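Local coordinates for viral structural protein 4 (Bombyx mori cytoplasmic polyhedrosis virus, PDB 6TZ0), which binds GTP and sits beside the viral RNA-dependent RNA polymerase, where it probably serves as an NTPase cofactor in transcription, at residues 387-392 and 399-404; 466-471 and 495-500; 40-45 and 199-204. All blocks are in the same frame, centred on the assembly; numbering follows the deposited sequence.

Interaction 1: 387-392 and 399-404; sequences GRWLAK and PSFAYD
The loop that carries the chain from helix 385-393 to helix 403-408 folds back on the first of these helices, and the indole of W389 meets P399, S400 and F401 in turn. The benzo corner of the indole does the apolar work: W389 CZ2 lies 3.6 Å from P399 CG and also 3.6 Å from F401 CE1. The two side chains come at W389 differently, the proline ring crossing it at about a right angle and the phenyl ring slanting across, with its plane 32° from that of the indole. With CG anti to the backbone N (chi1 179°), the indole reaches out from its helix far enough to meet the loop backbone. There W389 NE1 donates to S400 O at 3.2 Å, with an N-H...O angle of 151°. The carbonyl points almost straight at the nitrogen, while its oxygen sits slightly off the indole plane. S400 also shapes the turn: S400 OG accepts from A402 N at 3.3 Å in an ST turn just before helix 403-408. Beyond the loop, V406 of that helix touches W389, and F471 and M474 of helix 468-476 touch F401. The chemistry is therefore mixed: one N-H bond satisfies the polar atom of a buried indole and helps to set how its ring is turned, while the surrounding contacts are apolar.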
loop_
_atom_site.group_PDB
_atom_site.type_symbol
_atom_site.label_atom_id
_atom_site.label_comp_id
_atom_site.label_asym_id
_atom_site.label_seq_id
_atom_site.Cartn_x
_atom_site.Cartn_y
_atom_site.Cartn_z
ATOM N N GLY B 387 -21.887 24.997 20.470
ATOM C CA GLY B 387 -23.205 25.576 20.279
ATOM C C GLY B 387 -23.454 26.777 21.169
ATOM O O GLY B 387 -23.944 27.811 20.705
ATOM N N ARG B 388 -23.094 26.671 22.448
ATOM C CA ARG B 388 -23.260 27.798 23.354
ATOM C C ARG B 388 -22.244 28.901 23.096
ATOM O O ARG B 388 -22.475 30.043 23.496
ATOM C CB ARG B 388 -23.168 27.331 24.805
ATOM C CG ARG B 388 -24.283 26.389 25.227
ATOM C CD ARG B 388 -24.211 26.110 26.709
ATOM N NE ARG B 388 -25.209 25.166 27.193
ATOM C CZ ARG B 388 -24.940 23.917 27.543
ATOM N NH1 ARG B 388 -23.695 23.471 27.506
ATOM N NH2 ARG B 388 -25.909 23.130 27.977
ATOM N N TRP B 389 -21.129 28.586 22.439
ATOM C CA TRP B 389 -20.213 29.625 21.986
ATOM C C TRP B 389 -20.785 30.380 20.793
ATOM O O TRP B 389 -20.803 31.615 20.770
ATOM C CB TRP B 389 -18.879 28.995 21.611
ATOM C CG TRP B 389 -17.872 29.958 21.104
ATOM C CD1 TRP B 389 -17.126 30.828 21.832
ATOM C CD2 TRP B 389 -17.536 30.191 19.734
ATOM N NE1 TRP B 389 -16.314 31.561 21.006
ATOM C CE2 TRP B 389 -16.556 31.193 19.711
ATOM C CE3 TRP B 389 -17.962 29.635 18.526
ATOM C CZ2 TRP B 389 -15.991 31.650 18.530
ATOM C CZ3 TRP B 389 -17.400 30.090 17.357
ATOM C CH2 TRP B 389 -16.428 31.088 17.365
ATOM N N LEU B 390 -21.251 29.641 19.784
ATOM C CA LEU B 390 -21.727 30.229 18.544
ATOM C C LEU B 390 -23.062 30.936 18.719
ATOM O O LEU B 390 -23.390 31.816 17.921
ATOM C CB LEU B 390 -21.819 29.135 17.480
ATOM C CG LEU B 390 -22.139 29.457 16.024
ATOM C CD1 LEU B 390 -21.079 30.355 15.449
ATOM C CD2 LEU B 390 -22.214 28.175 15.241
ATOM N N ALA B 391 -23.827 30.600 19.760
ATOM C CA ALA B 391 -25.042 31.355 20.029
ATOM C C ALA B 391 -24.754 32.761 20.538
ATOM O O ALA B 391 -25.636 33.623 20.474
ATOM C CB ALA B 391 -25.913 30.611 21.034
ATOM N N LYS B 392 -23.549 33.012 21.042
ATOM C CA LYS B 392 -23.118 34.344 21.437
ATOM C C LYS B 392 -22.266 35.033 20.383
ATOM O O LYS B 392 -22.452 36.225 20.130
ATOM C CB LYS B 392 -22.322 34.277 22.743
ATOM C CG LYS B 392 -23.104 33.782 23.932
ATOM C CD LYS B 392 -24.153 34.789 24.339
ATOM C CE LYS B 392 -24.961 34.300 25.522
ATOM N NZ LYS B 392 -24.144 34.234 26.760
ATOM N N PRO B 399 -13.898 36.860 17.438
ATOM C CA PRO B 399 -14.342 36.484 18.779
ATOM C C PRO B 399 -13.213 35.833 19.563
ATOM O O PRO B 399 -12.184 35.436 19.019
ATOM C CB PRO B 399 -15.471 35.490 18.503
ATOM C CG PRO B 399 -15.085 34.872 17.227
ATOM C CD PRO B 399 -14.397 35.922 16.420
ATOM N N SER B 400 -13.432 35.720 20.866
ATOM C CA SER B 400 -12.431 35.161 21.758
ATOM C C SER B 400 -12.470 33.640 21.714
ATOM O O SER B 400 -13.519 33.038 21.473
ATOM C CB SER B 400 -12.652 35.650 23.188
ATOM O OG SER B 400 -11.694 35.090 24.063
ATOM N N PHE B 401 -11.311 33.026 21.932
ATOM C CA PHE B 401 -11.183 31.577 22.014
ATOM C C PHE B 401 -10.490 31.163 23.303
ATOM O O PHE B 401 -9.895 30.084 23.361
ATOM C CB PHE B 401 -10.416 31.031 20.810
ATOM C CG PHE B 401 -11.141 31.173 19.502
ATOM C CD1 PHE B 401 -12.071 30.228 19.099
ATOM C CD2 PHE B 401 -10.887 32.252 18.672
ATOM C CE1 PHE B 401 -12.734 30.361 17.890
ATOM C CE2 PHE B 401 -11.548 32.389 17.465
ATOM C CZ PHE B 401 -12.471 31.444 17.075
ATOM N N ALA B 402 -10.533 32.013 24.325
ATOM C CA ALA B 402 -9.871 31.710 25.583
ATOM C C ALA B 402 -10.615 30.607 26.317
ATOM O O ALA B 402 -11.842 30.523 26.253
ATOM C CB ALA B 402 -9.790 32.959 26.453
ATOM N N TYR B 403 -9.859 29.753 27.011
ATOM C CA TYR B 403 -10.444 28.564 27.624
ATOM C C TYR B 403 -11.370 28.914 28.781
ATOM O O TYR B 403 -12.377 28.233 28.995
ATOM C CB TYR B 403 -9.343 27.613 28.087
ATOM C CG TYR B 403 -9.865 26.442 28.879
ATOM C CD1 TYR B 403 -10.561 25.413 28.261
ATOM C CD2 TYR B 403 -9.672 26.372 30.250
ATOM C CE1 TYR B 403 -11.048 24.349 28.990
ATOM C CE2 TYR B 403 -10.156 25.318 30.981
ATOM C CZ TYR B 403 -10.843 24.312 30.351
ATOM O OH TYR B 403 -11.319 23.258 31.089
ATOM N N ASP B 404 -11.065 29.976 29.527
ATOM C CA ASP B 404 -11.935 30.348 30.635
ATOM C C ASP B 404 -13.238 30.975 30.150
ATOM O O ASP B 404 -14.282 30.777 30.775
ATOM C CB ASP B 404 -11.197 31.278 31.598
ATOM C CG ASP B 404 -10.659 32.531 30.929
ATOM O OD1 ASP B 404 -10.715 32.646 29.687
ATOM O OD2 ASP B 404 -10.182 33.422 31.662
#

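Interaction 2: 466-471 and 495-500; sequences HSERNF and DATIAR
A496 comes first, and its part is slight: its carbonyl O lies 4.3 Å from R469 CG, a loose packing contact. T497 follows and carries the interaction, its methyl group pressed against the opening turn of helix 468-476. T497 CG2 stands anti to its own backbone N, which directs it across the gap, where E468 CG is 3.6 Å away and R469 N 3.5 Å. The E468 chain runs on extended past CG and crosses the threonine at about a right angle, with CB and CD also beside the methyl. R469 offers CB at 4.1 Å from T497 CG2 before its chain bends at chi2 and leads off from the loop. The amide beside the methyl is also a capping donor: R469 N makes a weak bond of 3.5 Å to S467 OG, the N-cap side chain. S467 OG is also hydrogen-bonded to N462 O. No hydrogen bond joins the two segments, which meet by van der Waals packing. I498 touches Y472, about one turn further along the helix, and A499 touches S476. R500 ends the walk facing another protein, with a cation-pi contact to F94 of the polymerase chain. This part of the loop between strands 484-489 and 504-507 of the parallel sheet lies against helix 468-476, while E468 also touches Y386 of helix 385-393.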
loop_
_atom_site.group_PDB
_atom_site.type_symbol
_atom_site.label_atom_id
_atom_site.label_comp_id
_atom_site.label_asym_id
_atom_site.label_seq_id
_atom_site.Cartn_x
_atom_site.Cartn_y
_atom_site.Cartn_z
ATOM N N HIS B 466 -15.597 31.091 12.333
ATOM C CA HIS B 466 -16.656 30.589 13.194
ATOM C C HIS B 466 -16.912 29.112 12.978
ATOM O O HIS B 466 -17.899 28.582 13.491
ATOM C CB HIS B 466 -17.942 31.377 12.968
ATOM C CG HIS B 466 -17.814 32.827 13.298
ATOM N ND1 HIS B 466 -17.472 33.774 12.361
ATOM C CD2 HIS B 466 -17.943 33.487 14.470
ATOM C CE1 HIS B 466 -17.421 34.961 12.936
ATOM N NE2 HIS B 466 -17.703 34.814 14.217
ATOM N N SER B 467 -16.049 28.446 12.220
ATOM C CA SER B 467 -16.179 27.024 11.972
ATOM C C SER B 467 -15.902 26.235 13.241
ATOM O O SER B 467 -15.262 26.715 14.179
ATOM C CB SER B 467 -15.219 26.583 10.874
ATOM O OG SER B 467 -15.350 25.200 10.623
ATOM N N GLU B 468 -16.397 25.005 13.265
ATOM C CA GLU B 468 -16.222 24.174 14.445
ATOM C C GLU B 468 -14.824 23.580 14.497
ATOM O O GLU B 468 -14.256 23.428 15.587
ATOM C CB GLU B 468 -17.300 23.092 14.462
ATOM C CG GLU B 468 -17.393 22.309 15.747
ATOM C CD GLU B 468 -18.545 21.325 15.741
ATOM O OE1 GLU B 468 -19.296 21.298 14.749
ATOM O OE2 GLU B 468 -18.694 20.572 16.725
ATOM N N ARG B 469 -14.254 23.285 13.327
ATOM C CA ARG B 469 -12.883 22.800 13.236
ATOM C C ARG B 469 -11.899 23.851 13.736
ATOM O O ARG B 469 -10.996 23.543 14.526
ATOM C CB ARG B 469 -12.608 22.383 11.789
ATOM C CG ARG B 469 -11.267 21.735 11.474
ATOM C CD ARG B 469 -10.373 22.736 10.814
ATOM N NE ARG B 469 -9.067 22.232 10.405
ATOM C CZ ARG B 469 -8.784 21.773 9.192
ATOM N NH1 ARG B 469 -9.719 21.747 8.258
ATOM N NH2 ARG B 469 -7.558 21.356 8.907
ATOM N N ASN B 470 -12.108 25.111 13.351
ATOM C CA ASN B 470 -11.280 26.193 13.868
ATOM C C ASN B 470 -11.544 26.458 15.341
ATOM O O ASN B 470 -10.636 26.890 16.053
ATOM C CB ASN B 470 -11.533 27.476 13.092
ATOM C CG ASN B 470 -10.475 28.522 13.341
ATOM O OD1 ASN B 470 -9.406 28.230 13.858
ATOM N ND2 ASN B 470 -10.800 29.763 13.039
ATOM N N PHE B 471 -12.778 26.244 15.803
ATOM C CA PHE B 471 -13.096 26.406 17.218
ATOM C C PHE B 471 -12.284 25.453 18.080
ATOM O O PHE B 471 -11.623 25.874 19.036
ATOM C CB PHE B 471 -14.586 26.188 17.444
ATOM C CG PHE B 471 -14.994 26.228 18.885
ATOM C CD1 PHE B 471 -15.080 27.424 19.561
ATOM C CD2 PHE B 471 -15.309 25.060 19.559
ATOM C CE1 PHE B 471 -15.465 27.458 20.879
ATOM C CE2 PHE B 471 -15.691 25.088 20.877
ATOM C CZ PHE B 471 -15.775 26.289 21.534
ATOM N N ASP B 495 -15.458 13.629 13.973
ATOM C CA ASP B 495 -14.115 13.063 14.017
ATOM C C ASP B 495 -13.146 13.833 13.137
ATOM O O ASP B 495 -11.945 13.865 13.420
ATOM C CB ASP B 495 -14.153 11.603 13.581
ATOM C CG ASP B 495 -14.824 10.717 14.590
ATOM O OD1 ASP B 495 -14.751 11.035 15.791
ATOM O OD2 ASP B 495 -15.421 9.701 14.185
ATOM N N ALA B 496 -13.640 14.445 12.068
ATOM C CA ALA B 496 -12.832 15.314 11.228
ATOM C C ALA B 496 -12.713 16.724 11.787
ATOM O O ALA B 496 -12.032 17.559 11.186
ATOM C CB ALA B 496 -13.427 15.369 9.819
ATOM N N THR B 497 -13.336 16.998 12.908
ATOM C CA THR B 497 -13.516 18.357 13.393
ATOM C C THR B 497 -12.984 18.582 14.802
ATOM O O THR B 497 -12.323 19.597 15.041
ATOM C CB THR B 497 -15.009 18.678 13.306
ATOM O OG1 THR B 497 -15.418 18.631 11.934
ATOM C CG2 THR B 497 -15.298 20.028 13.840
ATOM N N ILE B 498 -13.233 17.653 15.733
ATOM C CA ILE B 498 -12.609 17.711 17.052
ATOM C C ILE B 498 -11.110 17.494 16.865
ATOM O O ILE B 498 -10.675 16.874 15.885
ATOM C CB ILE B 498 -13.218 16.655 17.999
ATOM C CG1 ILE B 498 -14.741 16.693 17.983
ATOM C CG2 ILE B 498 -12.828 16.892 19.452
ATOM C CD1 ILE B 498 -15.335 17.955 18.462
ATOM N N ALA B 499 -10.314 18.030 17.792
ATOM C CA ALA B 499 -8.863 18.075 17.695
ATOM C C ALA B 499 -8.253 16.677 17.586
ATOM O O ALA B 499 -8.886 15.661 17.867
ATOM C CB ALA B 499 -8.273 18.805 18.901
ATOM N N ARG B 500 -6.999 16.658 17.155
ATOM C CA ARG B 500 -6.342 15.438 16.712
ATOM C C ARG B 500 -6.018 14.511 17.880
ATOM O O ARG B 500 -5.235 14.850 18.771
ATOM C CB ARG B 500 -5.105 15.812 15.900
ATOM C CG ARG B 500 -4.237 16.887 16.507
ATOM C CD ARG B 500 -3.127 17.244 15.564
ATOM N NE ARG B 500 -3.618 17.858 14.339
ATOM C CZ ARG B 500 -2.885 18.002 13.245
ATOM N NH1 ARG B 500 -1.640 17.556 13.222
ATOM N NH2 ARG B 500 -3.395 18.578 12.171
#

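Interaction 3: 40-45 and 199-204; sequences APTIRS and RSYFKR
The phenol ring of Y201 has the first turn of helix 41-60 along its rim: T42 CA lies in the ring plane at one edge, and S45 OG stands near that plane beyond the hydroxyl. Over one face is S200 OG, 3.9 Å above the plane and offset toward the rim. The contact is helix packing between the start of helix 41-60 and the S200-Y201 part at the C-terminal side of helix 196-201. T42 and S45, three residues apart, lie on the same side of their helix and receive the ring together. T42 CB is 3.5 Å from Y201 CE1, and the threonine carbonyl approaches the same carbon obliquely. S45 holds the far end: its OG, turned anti to the backbone N (chi1 177°), is hydrogen-bonded to Y201 OH at 2.9 Å, and either hydroxyl could be the donor. With the rim against T42 and the oxygen gripped by S45, the tyrosine is located at two points along its length. The S200 hydroxyl lies within hydrogen-bonding distance of T196 O and Y197 O of its own helix, which share it. Across the contact S200 CB lies 4.1 Å from T42 CG2, and T42 OG1 is 4.0 Å from S200 O, with no hydrogen bond.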
loop_
_atom_site.group_PDB
_atom_site.type_symbol
_atom_site.label_atom_id
_atom_site.label_comp_id
_atom_site.label_asym_id
_atom_site.label_seq_id
_atom_site.Cartn_x
_atom_site.Cartn_y
_atom_site.Cartn_z
ATOM N N ALA B 40 -13.769 -43.000 42.756
ATOM C CA ALA B 40 -14.810 -42.602 41.821
ATOM C C ALA B 40 -14.173 -42.168 40.502
ATOM O O ALA B 40 -13.079 -41.597 40.507
ATOM C CB ALA B 40 -15.650 -41.470 42.406
ATOM N N PRO B 41 -14.809 -42.457 39.359
ATOM C CA PRO B 41 -14.133 -42.223 38.073
ATOM C C PRO B 41 -13.940 -40.756 37.726
ATOM O O PRO B 41 -12.972 -40.423 37.033
ATOM C CB PRO B 41 -15.049 -42.932 37.067
ATOM C CG PRO B 41 -16.370 -42.978 37.719
ATOM C CD PRO B 41 -16.112 -43.122 39.179
ATOM N N THR B 42 -14.813 -39.870 38.201
ATOM C CA THR B 42 -14.626 -38.442 37.971
ATOM C C THR B 42 -13.432 -37.902 38.753
ATOM O O THR B 42 -12.696 -37.029 38.264
ATOM C CB THR B 42 -15.902 -37.702 38.352
ATOM O OG1 THR B 42 -16.216 -37.973 39.720
ATOM C CG2 THR B 42 -17.048 -38.150 37.477
ATOM N N ILE B 43 -13.228 -38.424 39.964
ATOM C CA ILE B 43 -12.088 -38.049 40.794
ATOM C C ILE B 43 -10.783 -38.474 40.134
ATOM O O ILE B 43 -9.778 -37.754 40.188
ATOM C CB ILE B 43 -12.261 -38.659 42.198
ATOM C CG1 ILE B 43 -13.531 -38.114 42.849
ATOM C CG2 ILE B 43 -11.065 -38.403 43.083
ATOM C CD1 ILE B 43 -13.536 -36.614 42.996
ATOM N N ARG B 44 -10.783 -39.627 39.468
ATOM C CA ARG B 44 -9.595 -40.034 38.730
ATOM C C ARG B 44 -9.419 -39.210 37.462
ATOM O O ARG B 44 -8.284 -38.897 37.075
ATOM C CB ARG B 44 -9.675 -41.526 38.411
ATOM C CG ARG B 44 -9.540 -42.395 39.646
ATOM C CD ARG B 44 -9.501 -43.872 39.318
ATOM N NE ARG B 44 -10.801 -44.390 38.911
ATOM C CZ ARG B 44 -11.072 -44.840 37.694
ATOM N NH1 ARG B 44 -10.131 -44.833 36.763
ATOM N NH2 ARG B 44 -12.282 -45.295 37.408
ATOM N N SER B 45 -10.528 -38.809 36.842
ATOM C CA SER B 45 -10.470 -38.078 35.582
ATOM C C SER B 45 -9.901 -36.676 35.762
ATOM O O SER B 45 -9.177 -36.178 34.889
ATOM C CB SER B 45 -11.862 -38.014 34.964
ATOM O OG SER B 45 -11.845 -37.257 33.773
ATOM N N ARG B 199 -21.847 -30.590 37.227
ATOM C CA ARG B 199 -22.524 -31.373 38.253
ATOM C C ARG B 199 -21.630 -32.493 38.761
ATOM O O ARG B 199 -21.652 -32.819 39.952
ATOM C CB ARG B 199 -23.824 -31.959 37.705
ATOM C CG ARG B 199 -24.712 -32.615 38.740
ATOM C CD ARG B 199 -25.824 -33.398 38.067
ATOM N NE ARG B 199 -26.733 -32.554 37.304
ATOM C CZ ARG B 199 -27.809 -31.974 37.819
ATOM N NH1 ARG B 199 -28.589 -31.223 37.055
ATOM N NH2 ARG B 199 -28.109 -32.153 39.099
ATOM N N SER B 200 -20.822 -33.078 37.875
ATOM C CA SER B 200 -20.005 -34.223 38.254
ATOM C C SER B 200 -18.748 -33.827 39.017
ATOM O O SER B 200 -18.311 -34.573 39.898
ATOM C CB SER B 200 -19.627 -35.023 37.012
ATOM O OG SER B 200 -18.791 -34.262 36.166
ATOM N N TYR B 201 -18.157 -32.675 38.712
ATOM C CA TYR B 201 -16.878 -32.288 39.296
ATOM C C TYR B 201 -17.001 -31.325 40.462
ATOM O O TYR B 201 -16.131 -31.321 41.334
ATOM C CB TYR B 201 -15.988 -31.654 38.227
ATOM C CG TYR B 201 -15.403 -32.634 37.246
ATOM C CD1 TYR B 201 -15.140 -33.939 37.611
ATOM C CD2 TYR B 201 -15.180 -32.269 35.933
ATOM C CE1 TYR B 201 -14.613 -34.833 36.707
ATOM C CE2 TYR B 201 -14.664 -33.156 35.023
ATOM C CZ TYR B 201 -14.386 -34.437 35.415
ATOM O OH TYR B 201 -13.870 -35.330 34.506
ATOM N N PHE B 202 -18.047 -30.515 40.506
ATOM C CA PHE B 202 -18.161 -29.457 41.492
ATOM C C PHE B 202 -19.349 -29.699 42.411
ATOM O O PHE B 202 -20.207 -30.542 42.150
ATOM C CB PHE B 202 -18.285 -28.093 40.806
ATOM C CG PHE B 202 -17.034 -27.656 40.107
ATOM C CD1 PHE B 202 -16.009 -27.062 40.814
ATOM C CD2 PHE B 202 -16.877 -27.850 38.747
ATOM C CE1 PHE B 202 -14.861 -26.663 40.182
ATOM C CE2 PHE B 202 -15.723 -27.452 38.110
ATOM C CZ PHE B 202 -14.717 -26.859 38.830
ATOM N N LYS B 203 -19.385 -28.947 43.506
ATOM C CA LYS B 203 -20.559 -28.942 44.366
ATOM C C LYS B 203 -21.699 -28.197 43.688
ATOM O O LYS B 203 -21.501 -27.134 43.098
ATOM C CB LYS B 203 -20.244 -28.279 45.701
ATOM C CG LYS B 203 -19.289 -29.029 46.584
ATOM C CD LYS B 203 -19.098 -28.279 47.878
ATOM C CE LYS B 203 -18.356 -29.104 48.900
ATOM N NZ LYS B 203 -16.956 -29.337 48.498
ATOM N N ARG B 204 -22.894 -28.754 43.776
ATOM C CA ARG B 204 -24.056 -28.105 43.186
ATOM C C ARG B 204 -24.638 -27.097 44.173
ATOM O O ARG B 204 -24.901 -27.453 45.322
ATOM C CB ARG B 204 -25.112 -29.135 42.798
ATOM C CG ARG B 204 -26.360 -28.530 42.167
ATOM C CD ARG B 204 -26.061 -27.972 40.783
ATOM N NE ARG B 204 -27.182 -27.232 40.205
ATOM C CZ ARG B 204 -28.127 -27.764 39.438
ATOM N NH1 ARG B 204 -28.099 -29.055 39.156
ATOM N NH2 ARG B 204 -29.104 -27.008 38.954
#

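In the fold
Along the chain the order is interaction 3, then 1, then 2, each closing before the next opens. Interactions 1 and 2 are neighbours, centres 13 Å apart: one packs a loop on helix 385-393, the other a loop on helix 468-476, and the two helices meet where F471 CE1 reaches W389 CG at 3.5 Å, with H466 packing on W389 and P399. Both lie beside the parallel sheet, whose strand 347-353 leads into the GTP-binding P-loop, but away from that site. Interaction 3 is on the opposite side of the chain's centre, about 69 Å from interaction 1 and 62 Å from interaction 2, centre to centre, in the N-terminal part. Only interaction 2 touches the polymerase chain.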